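Local coordinates for hypothetical sugar kinase (Cytophaga hutchinsonii, PDB 3R8E), which is a putative sugar kinase of the ROK family, probably transferring a phosphate group from ATP to a sugar, though its substrate is not established, at residues L35-P38 against E39-Q43; I124-D127 against A128-A131; S222-V225 against I226-A230. All blocks are in the same frame, centred on the assembly; numbering follows the deposited sequence.

How the interactions relate
Interactions 1 and 2 reach the same mixed sheet, through the hairpin of strands 30-36 and 42-43 and through strand 121-126; their centres lie about 17 Å apart. Interaction 3 is separate, a helix start whose centre lies about 32 and 29 Å from theirs. Residues 124-131, closest to the chain's centre, have no exposed member among those that touch, and an asparagine caps their helix. In the hairpin a buried strand end pairs with a partly exposed one, and the turn, exposed at its corner, is closed by backbone bonds and a threonine hydroxyl. Helix 223-231 combines a serine cap and a histidine-to-carbonyl bond with a long salt bridge on its exposed side.

Interaction 1: residues L35-P38 against E39-Q43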
# COMPACT_ATOMS: atom_id res chain seq x y z
N LEU A 35 -27.67 17.98 -6.85
CA LEU A 35 -27.07 19.26 -7.19
C LEU A 35 -26.27 19.73 -5.98
O LEU A 35 -26.83 19.88 -4.89
CB LEU A 35 -28.13 20.28 -7.61
CG LEU A 35 -27.79 21.10 -8.85
CD1 LEU A 35 -27.70 20.22 -10.09
CD2 LEU A 35 -28.81 22.19 -9.07
N VAL A 36 -24.97 19.92 -6.16
CA VAL A 36 -24.08 20.28 -5.05
C VAL A 36 -23.70 21.76 -5.10
O VAL A 36 -23.28 22.26 -6.14
CB VAL A 36 -22.83 19.35 -5.04
CG1 VAL A 36 -21.87 19.71 -3.91
CG2 VAL A 36 -23.24 17.88 -4.95
N THR A 37 -23.83 22.43 -3.94
CA THR A 37 -23.48 23.84 -3.73
C THR A 37 -21.98 23.95 -3.36
O THR A 37 -21.42 22.95 -2.90
CB THR A 37 -24.36 24.45 -2.60
OG1 THR A 37 -24.02 23.86 -1.35
CG2 THR A 37 -25.85 24.31 -2.86
N PRO A 38 -21.34 25.15 -3.44
CA PRO A 38 -19.92 25.25 -3.03
C PRO A 38 -19.69 24.99 -1.53
O PRO A 38 -18.55 24.72 -1.14
CB PRO A 38 -19.54 26.69 -3.39
CG PRO A 38 -20.58 27.14 -4.37
CD PRO A 38 -21.83 26.45 -3.94
N GLU A 39 -20.76 25.03 -0.69
CA GLU A 39 -20.65 24.78 0.75
C GLU A 39 -20.93 23.29 1.10
O GLU A 39 -20.82 22.91 2.27
CB GLU A 39 -21.56 25.72 1.58
CG GLU A 39 -23.05 25.68 1.27
CD GLU A 39 -23.57 26.67 0.24
OE1 GLU A 39 -22.76 27.44 -0.33
OE2 GLU A 39 -24.80 26.67 0.00
N GLY A 40 -21.25 22.48 0.09
CA GLY A 40 -21.48 21.05 0.27
C GLY A 40 -22.89 20.62 0.57
O GLY A 40 -23.10 19.54 1.12
N GLU A 41 -23.88 21.45 0.20
CA GLU A 41 -25.29 21.13 0.38
C GLU A 41 -25.77 20.38 -0.86
O GLU A 41 -25.40 20.75 -1.98
CB GLU A 41 -26.12 22.41 0.63
CG GLU A 41 -27.59 22.18 0.93
CD GLU A 41 -28.50 23.38 0.71
OE1 GLU A 41 -28.07 24.53 0.96
OE2 GLU A 41 -29.67 23.16 0.30
N ILE A 42 -26.58 19.32 -0.67
CA ILE A 42 -27.14 18.55 -1.78
C ILE A 42 -28.59 18.98 -1.96
O ILE A 42 -29.39 18.90 -1.02
CB ILE A 42 -27.01 17.01 -1.59
CG1 ILE A 42 -25.53 16.59 -1.43
CG2 ILE A 42 -27.68 16.24 -2.75
CD1 ILE A 42 -25.32 15.22 -0.84
N GLN A 43 -28.92 19.45 -3.17
CA GLN A 43 -30.27 19.89 -3.54
C GLN A 43 -30.85 18.93 -4.57
O GLN A 43 -30.12 18.42 -5.42
CB GLN A 43 -30.26 21.32 -4.09
CG GLN A 43 -30.01 22.39 -3.02
CD GLN A 43 -29.95 23.80 -3.57
OE1 GLN A 43 -30.41 24.11 -4.68
NE2 GLN A 43 -29.38 24.70 -2.78
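Thr37 and Glu41 face each other where the hairpin turns, and the threonine side chain can be followed atom by atom. Its CB lies 3.4 Å from Glu39 OE2, brought back over the turn by the bend of the Glu39 chain at CG. OG1 accepts the backbone N-H of Glu41: the N-to-OG1 distance is 2.9 Å and the angle at the hydrogen 152°. A chi1 of 68° sets OG1 between the backbone N and the carbonyl carbon, where it faces that N-H; the same oxygen is 3.2 Å from Glu39 OE2. The other branch, CG2, runs along the hairpin and meets Gln43 NE2 at 3.6 Å, the two side chains crossing at about a right angle.

Thr37 to Gly40 form a type I beta turn, with Gly40 N donating to Thr37 O at 3.0 Å. Thr37 N in turn donates to Glu41 O, also at 3.0 Å. Thr37 thus bonds through its backbone to two successive residues, Gly40 and Glu41, on the way into strand 42-43, the pattern of a 3:5 hairpin with a G1 beta bulge; Gly40 takes the positive phi (90°) of the bulge position. The hairpin belongs to the antiparallel part of a ribonuclease H-like sheet. Next to the turn, Val36 and Ile42 make a non-hydrogen-bonded antiparallel pair whose side chains share one face of the sheet, Val36 CG2 coming within 4.4 Å of Ile42 CG1. Helix 308-318 packs on that face through Leu311, which touches both residues. One step farther, Leu35 and Gln43 make a hydrogen-bonded pair, with Gln43 N to Leu35 O at 2.7 Å. On their face, the opposite one, the side chains of Thr37 and Gln43 rest against Met20.

Interaction 2: residues I124-D127 against A128-A131; sequences IEND and AKCA
Asn126 caps the helix just after it by offering its side-chain oxygen to backbone N-H groups of Ala128 and Lys129. The bond from Lys129 N to Asn126 OD1 measures 3.2 Å at 150°, its donor tilted slightly from the amide plane, whereas that from Ala128 N to Asn126 OD1 (3.0 Å) is weak, bent to 122°. A chi1 of 166°, with CG anti to the backbone N, carries OD1 to the first N-H groups of the helix, while ND2 donates to Gly86 O. Among backbone bonds, Cys130 N meets Asn126 O at 2.9 Å.

Glu125 and Lys129 make no salt bridge, OE2 and NZ being 5.0 Å apart, and each has other partners: Glu125 OE2 accepts Asn126 N at 2.8 Å and OE1 pairs with Arg92, while Lys129 NZ donates to Gly174 O.

Van der Waals contact remains where the chains cross at about a right angle, Lys129 CD lying 3.4 Å from the carboxylate oxygen Glu125 OE2; Cys130 SG lies 3.7 Å from Glu125 CB.

This is the turn from strand 121-126, parallel to strand 79-84, into helix 127-138. Leu316 of helix 308-318 touches Glu125 and Cys130; Leu166 of strand 165-166 touches Glu125 and Lys129.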
# COMPACT_ATOMS: atom_id res chain seq x y z
N ILE A 124 -15.00 11.67 -14.42
CA ILE A 124 -15.33 10.38 -13.79
C ILE A 124 -14.19 9.93 -12.86
O ILE A 124 -13.04 10.32 -13.05
CB ILE A 124 -15.74 9.26 -14.79
CG1 ILE A 124 -14.53 8.73 -15.59
CG2 ILE A 124 -16.93 9.67 -15.69
CD1 ILE A 124 -14.73 7.46 -16.25
N GLU A 125 -14.54 9.12 -11.86
CA GLU A 125 -13.62 8.59 -10.86
C GLU A 125 -14.25 7.40 -10.15
O GLU A 125 -15.46 7.18 -10.26
CB GLU A 125 -13.26 9.72 -9.84
CG GLU A 125 -12.19 9.42 -8.80
CD GLU A 125 -10.92 8.82 -9.37
OE1 GLU A 125 -10.10 9.59 -9.93
OE2 GLU A 125 -10.79 7.57 -9.36
N ASN A 126 -13.42 6.59 -9.45
CA ASN A 126 -13.92 5.49 -8.64
C ASN A 126 -14.71 6.10 -7.45
O ASN A 126 -14.28 7.11 -6.89
CB ASN A 126 -12.77 4.61 -8.16
CG ASN A 126 -13.15 3.67 -7.06
OD1 ASN A 126 -12.99 3.97 -5.88
ND2 ASN A 126 -13.74 2.53 -7.41
N ASP A 127 -15.85 5.49 -7.10
CA ASP A 127 -16.73 6.01 -6.05
C ASP A 127 -16.10 6.06 -4.64
O ASP A 127 -16.37 7.02 -3.91
CB ASP A 127 -18.06 5.24 -5.98
CG ASP A 127 -17.98 3.75 -5.68
OD1 ASP A 127 -16.86 3.19 -5.68
OD2 ASP A 127 -19.05 3.14 -5.46
N ALA A 128 -15.27 5.07 -4.27
CA ALA A 128 -14.62 5.07 -2.95
C ALA A 128 -13.57 6.19 -2.86
O ALA A 128 -13.38 6.77 -1.79
CB ALA A 128 -13.98 3.72 -2.67
N LYS A 129 -12.91 6.50 -4.00
CA LYS A 129 -11.96 7.61 -4.09
C LYS A 129 -12.74 8.93 -4.02
O LYS A 129 -12.29 9.86 -3.36
CB LYS A 129 -11.13 7.51 -5.38
CG LYS A 129 -10.21 6.31 -5.37
CD LYS A 129 -9.31 6.28 -6.62
CE LYS A 129 -8.33 5.13 -6.58
NZ LYS A 129 -9.01 3.81 -6.63
N CYS A 130 -13.91 8.99 -4.68
CA CYS A 130 -14.80 10.17 -4.62
C CYS A 130 -15.15 10.47 -3.18
O CYS A 130 -15.08 11.63 -2.78
CB CYS A 130 -16.06 9.95 -5.44
SG CYS A 130 -15.82 10.20 -7.21
N ALA A 131 -15.51 9.44 -2.39
CA ALA A 131 -15.88 9.62 -0.98
C ALA A 131 -14.75 10.29 -0.18
O ALA A 131 -15.02 11.19 0.59
CB ALA A 131 -16.27 8.29 -0.36

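Interaction 3: residues S222-V225 against I226-A230; sequences SPKV and IADHA
Val225 O takes two hydrogen bonds from one residue, His229: from the ring nitrogen ND1 at 2.8 Å and from the backbone N at 3.1 Å. The donors approach from opposite faces of the carbonyl plane, ND1 standing 40° out of it, and the oxygen lies at the edge of the imidazole, near the ring plane. The bond from ND1 fixes the rotation of the ring, which chi1 (-74°) has already turned back to the preceding helical turn, and places a proton on ND1. At the helix start Ser222 is the N-cap, its OG accepting Val225 N at 3.3 Å. Ser222 O also accepts Ile226 N, 3.1 Å away in a nearly straight bond.

On the exposed side, Lys224 NZ and Asp228 OD2 form a salt bridge, long at 3.6 Å, one turn apart. Packing follows the same spacing: Val225 CG1 lies 3.7 Å from His229 CE1, the two side chains pointing the same way, and Ile226 folds CD1 back to 3.5 Å from Ser222 O.

Helix 223-231 packs through Pro223 and Ile226 on helix 194-207, and through Pro223 and Ala230 on Trp241 of helix 235-259, while His229 and Val225 lean on Ile218 of the preceding loop.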
# COMPACT_ATOMS: atom_id res chain seq x y z
N SER A 222 -28.46 -6.35 12.57
CA SER A 222 -27.94 -5.23 11.79
C SER A 222 -26.80 -4.57 12.58
O SER A 222 -26.77 -4.72 13.80
CB SER A 222 -29.06 -4.23 11.49
OG SER A 222 -29.45 -3.50 12.63
N PRO A 223 -25.86 -3.82 11.94
CA PRO A 223 -24.80 -3.17 12.73
C PRO A 223 -25.36 -2.28 13.85
O PRO A 223 -24.87 -2.35 14.97
CB PRO A 223 -24.03 -2.35 11.68
CG PRO A 223 -24.31 -3.03 10.40
CD PRO A 223 -25.72 -3.52 10.50
N LYS A 224 -26.43 -1.50 13.55
CA LYS A 224 -27.10 -0.60 14.51
C LYS A 224 -27.61 -1.37 15.74
O LYS A 224 -27.38 -0.91 16.86
CB LYS A 224 -28.25 0.15 13.82
CG LYS A 224 -28.79 1.33 14.63
CD LYS A 224 -29.98 1.99 13.94
CE LYS A 224 -30.52 3.17 14.71
NZ LYS A 224 -31.30 2.75 15.91
N VAL A 225 -28.28 -2.53 15.54
CA VAL A 225 -28.82 -3.36 16.63
C VAL A 225 -27.67 -3.93 17.48
O VAL A 225 -27.73 -3.85 18.71
CB VAL A 225 -29.78 -4.46 16.10
CG1 VAL A 225 -30.10 -5.51 17.16
CG2 VAL A 225 -31.08 -3.84 15.57
N ILE A 226 -26.60 -4.47 16.84
CA ILE A 226 -25.44 -5.04 17.55
C ILE A 226 -24.71 -3.92 18.34
O ILE A 226 -24.22 -4.18 19.44
CB ILE A 226 -24.50 -5.84 16.59
CG1 ILE A 226 -25.30 -6.96 15.86
CG2 ILE A 226 -23.31 -6.46 17.35
CD1 ILE A 226 -24.74 -7.43 14.51
N ALA A 227 -24.70 -2.68 17.81
CA ALA A 227 -24.10 -1.52 18.47
C ALA A 227 -24.96 -1.08 19.67
O ALA A 227 -24.41 -0.79 20.73
CB ALA A 227 -23.94 -0.37 17.49
N ASP A 228 -26.31 -1.05 19.50
CA ASP A 228 -27.25 -0.66 20.56
C ASP A 228 -27.16 -1.60 21.77
O ASP A 228 -27.21 -1.13 22.90
CB ASP A 228 -28.69 -0.59 20.02
CG ASP A 228 -29.00 0.61 19.14
OD1 ASP A 228 -28.22 1.60 19.18
OD2 ASP A 228 -30.02 0.57 18.42
N HIS A 229 -26.99 -2.91 21.52
CA HIS A 229 -26.85 -3.91 22.58
C HIS A 229 -25.48 -3.83 23.26
O HIS A 229 -25.38 -4.11 24.45
CB HIS A 229 -27.12 -5.32 22.04
CG HIS A 229 -28.57 -5.59 21.79
ND1 HIS A 229 -29.24 -5.00 20.73
CD2 HIS A 229 -29.43 -6.38 22.47
CE1 HIS A 229 -30.48 -5.45 20.80
NE2 HIS A 229 -30.64 -6.29 21.82
N ALA A 230 -24.43 -3.41 22.51
CA ALA A 230 -23.08 -3.22 23.04
C ALA A 230 -23.06 -2.02 24.00
O ALA A 230 -22.39 -2.07 25.03
CB ALA A 230 -22.08 -3.02 21.91